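Local coordinates for protein subclass B3 metallo-beta-lactamase (PDB 7LUU) that probably hydrolyses beta-lactam antibiotics with a pair of zinc ions, as a subclass B3 metallo-beta-lactamase, at residues L119-H124 with I220-S225. Numbering follows the deposited sequence.
Sequences LSTEPH and IVFASS. With ZN (zinc ion), chain B.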
ATOM      1  N   LEU A 119       1.390   0.986  -8.318  1.00 11.07           N
ATOM      2  CA  LEU A 119       1.735  -0.193  -7.496  1.00 10.91           C
ATOM      3  C   LEU A 119       0.690  -0.355  -6.378  1.00 13.82           C
ATOM      4  O   LEU A 119       0.212   0.622  -5.833  1.00 16.30           O
ATOM      5  CB  LEU A 119       3.148  -0.026  -6.880  1.00 14.23           C
ATOM      6  CG  LEU A 119       4.193   0.490  -7.896  1.00 12.70           C
ATOM      7  CD1 LEU A 119       5.542   0.465  -7.140  1.00 15.28           C
ATOM      8  CD2 LEU A 119       4.304  -0.297  -9.184  1.00 12.67           C
ATOM      9  N   SER A 120       0.322  -1.590  -6.039  1.00 12.24           N
ATOM     10  CA  SER A 120      -0.729  -1.840  -5.037  1.00 12.27           C
ATOM     11  C   SER A 120      -0.169  -2.624  -3.845  1.00 14.46           C
ATOM     12  O   SER A 120       0.351  -3.727  -4.038  1.00 15.99           O
ATOM     13  CB  SER A 120      -1.888  -2.609  -5.688  1.00 14.12           C
ATOM     14  OG  SER A 120      -2.845  -3.035  -4.718  1.00 14.00           O
ATOM     15  N   THR A 121      -0.314  -2.067  -2.613  1.00 11.29           N
ATOM     16  CA  THR A 121       0.155  -2.808  -1.448  1.00 11.16           C
ATOM     17  C   THR A 121      -0.814  -3.900  -1.023  1.00 16.30           C
ATOM     18  O   THR A 121      -0.393  -4.869  -0.352  1.00 17.12           O
ATOM     19  CB  THR A 121       0.404  -1.879  -0.233  1.00 10.66           C
ATOM     20  OG1 THR A 121      -0.783  -1.150   0.148  1.00 13.99           O
ATOM     21  CG2 THR A 121       1.594  -0.886  -0.517  1.00 11.44           C
ATOM     22  N   GLU A 122      -2.118  -3.703  -1.268  1.00 11.32           N
ATOM     23  CA  GLU A 122      -3.134  -4.671  -0.814  1.00 14.12           C
ATOM     24  C   GLU A 122      -4.488  -4.421  -1.460  1.00 14.55           C
ATOM     25  O   GLU A 122      -4.851  -3.257  -1.762  1.00 13.44           O
ATOM     26  CB  GLU A 122      -3.311  -4.642   0.714  1.00 14.62           C
ATOM     27  CG  GLU A 122      -3.807  -3.228   1.235  1.00 14.74           C
ATOM     28  CD  GLU A 122      -4.229  -3.281   2.694  1.00 15.53           C
ATOM     29  OE1 GLU A 122      -3.350  -2.985   3.564  1.00 15.53           O
ATOM     30  OE2 GLU A 122      -5.402  -3.552   2.980  1.00 16.38           O
ATOM     31  N   PRO A 123      -5.290  -5.460  -1.617  1.00 13.24           N
ATOM     32  CA  PRO A 123      -6.545  -5.334  -2.359  1.00 13.00           C
ATOM     33  C   PRO A 123      -7.729  -5.097  -1.406  1.00 16.90           C
ATOM     34  O   PRO A 123      -8.681  -5.877  -1.337  1.00 17.89           O
ATOM     35  CB  PRO A 123      -6.626  -6.684  -3.096  1.00 15.42           C
ATOM     36  CG  PRO A 123      -6.062  -7.626  -2.097  1.00 13.36           C
ATOM     37  CD  PRO A 123      -4.927  -6.892  -1.378  1.00 13.36           C
ATOM     38  N   HIS A 124      -7.638  -4.017  -0.607  1.00 13.06           N
ATOM     39  CA  HIS A 124      -8.723  -3.580   0.242  1.00 12.34           C
ATOM     40  C   HIS A 124      -9.113  -2.179  -0.203  1.00 12.76           C
ATOM     41  O   HIS A 124      -8.279  -1.444  -0.784  1.00 14.67           O
ATOM     42  CB  HIS A 124      -8.281  -3.518   1.694  1.00 15.87           C
ATOM     43  CG  HIS A 124      -8.253  -4.849   2.369  1.00 14.53           C
ATOM     44  ND1 HIS A 124      -7.763  -5.006   3.645  1.00 16.53           N
ATOM     45  CD2 HIS A 124      -8.694  -6.072   1.963  1.00 18.80           C
ATOM     46  CE1 HIS A 124      -7.914  -6.291   4.002  1.00 18.80           C
ATOM     47  NE2 HIS A 124      -8.479  -6.955   3.008  1.00 18.12           N
ATOM     48  N   ILE A 220      14.189   4.090   0.100  1.00 15.02           N
ATOM     49  CA  ILE A 220      12.830   4.345   0.578  1.00 14.31           C
ATOM     50  C   ILE A 220      12.067   3.016   0.574  1.00 15.41           C
ATOM     51  O   ILE A 220      12.160   2.203  -0.375  1.00 14.67           O
ATOM     52  CB  ILE A 220      12.109   5.366  -0.329  1.00 15.57           C
ATOM     53  CG1 ILE A 220      12.926   6.695  -0.330  1.00 18.12           C
ATOM     54  CG2 ILE A 220      10.723   5.611   0.175  1.00 16.25           C
ATOM     55  CD1 ILE A 220      12.189   7.787  -1.218  1.00 20.80           C
ATOM     56  N   VAL A 221      11.249   2.806   1.608  1.00 13.27           N
ATOM     57  CA  VAL A 221      10.380   1.651   1.679  1.00 12.73           C
ATOM     58  C   VAL A 221       8.952   2.158   1.820  1.00 13.49           C
ATOM     59  O   VAL A 221       8.665   2.883   2.772  1.00 14.61           O
ATOM     60  CB  VAL A 221      10.727   0.793   2.907  1.00 14.04           C
ATOM     61  CG1 VAL A 221       9.730  -0.387   3.059  1.00 13.56           C
ATOM     62  CG2 VAL A 221      12.144   0.234   2.697  1.00 14.84           C
ATOM     63  N   PHE A 222       8.042   1.699   0.933  1.00 12.80           N
ATOM     64  CA  PHE A 222       6.613   1.963   1.092  1.00 11.85           C
ATOM     65  C   PHE A 222       6.035   0.660   1.583  1.00 11.85           C
ATOM     66  O   PHE A 222       5.925  -0.308   0.800  1.00 13.84           O
ATOM     67  CB  PHE A 222       6.004   2.415  -0.240  1.00 11.69           C
ATOM     68  CG  PHE A 222       4.557   2.944  -0.103  1.00 11.64           C
ATOM     69  CD1 PHE A 222       3.561   2.108   0.355  1.00 12.44           C
ATOM     70  CD2 PHE A 222       4.249   4.301  -0.368  1.00 12.50           C
ATOM     71  CE1 PHE A 222       2.263   2.548   0.440  1.00 11.66           C
ATOM     72  CE2 PHE A 222       2.936   4.747  -0.299  1.00 14.43           C
ATOM     73  CZ  PHE A 222       1.939   3.884   0.116  1.00 13.85           C
ATOM     74  N   ALA A 223       5.748   0.601   2.893  1.00 12.96           N
ATOM     75  CA  ALA A 223       5.384  -0.666   3.573  1.00 12.25           C
ATOM     76  C   ALA A 223       3.895  -0.892   3.514  1.00 12.76           C
ATOM     77  O   ALA A 223       3.110   0.026   3.770  1.00 13.94           O
ATOM     78  CB  ALA A 223       5.822  -0.609   5.060  1.00 15.12           C
ATOM     79  N   SER A 224       3.491  -2.110   3.119  1.00 13.65           N
ATOM     80  CA  SER A 224       2.094  -2.472   3.305  1.00 13.68           C
ATOM     81  C   SER A 224       1.760  -2.518   4.782  1.00 12.11           C
ATOM     82  O   SER A 224       2.650  -2.646   5.648  1.00 15.73           O
ATOM     83  CB  SER A 224       1.777  -3.850   2.711  1.00 13.71           C
ATOM     84  OG  SER A 224       2.382  -4.874   3.553  1.00 15.89           O
ATOM     85  N   SER A 225       0.472  -2.295   5.070  1.00 12.54           N
ATOM     86  CA  SER A 225      -0.005  -2.596   6.416  1.00 12.98           C
ATOM     87  C   SER A 225       0.449  -3.972   6.848  1.00 14.04           C
ATOM     88  O   SER A 225       0.373  -4.932   6.087  1.00 15.92           O
ATOM     89  CB  SER A 225      -1.512  -2.515   6.443  1.00 12.38           C
ATOM     90  OG  SER A 225      -1.984  -2.860   7.764  1.00 16.56           O
TER
HETATM   91 ZN    ZN B 301      -6.458  -3.750   4.560  1.00 17.46          ZN
HETATM   92  O   HOH W   1      -1.188  -1.639   2.884  1.00 15.07           O
HETATM   93  O   HOH W   2      -1.328  -5.013   3.827  1.00 14.04           O
HETATM   94  O   HOH W   3      -7.110  -1.959   4.876  1.00 19.96           O
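T121 and E122 meet F222, S224 and S225 in a buried, water-bridged contact beside the dinuclear zinc site, where the metal-binding loop after strand 115-119 passes the end of strand 216-223. No direct hydrogen bond joins the two segments. The apolar part belongs to T121: its methyl CG2 lies 3.6 Å from F222 CE1, approaching the ring obliquely, while T121 CB rests 3.8 Å from S224 CB. A chi1 of 58° swings T121 CG2 opposite its own carbonyl carbon and alongside the backbone N, toward the F222 ring, and leaves OG1 for water and D91.

Two waters make the polar link. One donates to both T121 OG1 and E122 OE1, its O 2.6 Å from E122 OE1, and accepts from the backbone N of S225. The second donates to E122 OE1 and to S225 O, its O 2.8 Å from S225 O. E122 OE1 thus receives two water bonds and also lies against S225 CB, at 3.4 Å, which should limit rotation of the carboxylate. The other oxygen, E122 OE2, binds zinc at 1.9 Å; the two oxygens divide the work between metal and solvent bridge, and S225 acts through water as a second-shell residue. H124 ND1, H200 and a further water complete this zinc's ligands, and D161 takes a hydrogen bond from H124 NE2, probably orienting the imidazole and strengthening it as a ligand.

The contact joins the two sheets of the metallo-beta-lactamase fold near the centre of the chain. F222 reaches I90 of strand 87-90 in one sheet and I264 of strand 262-265 in its own, while the backbone N and O of S224 are hydrogen-bonded to T206 of strand 205-213 and Y286 of helix 282-300, and its OG to T197.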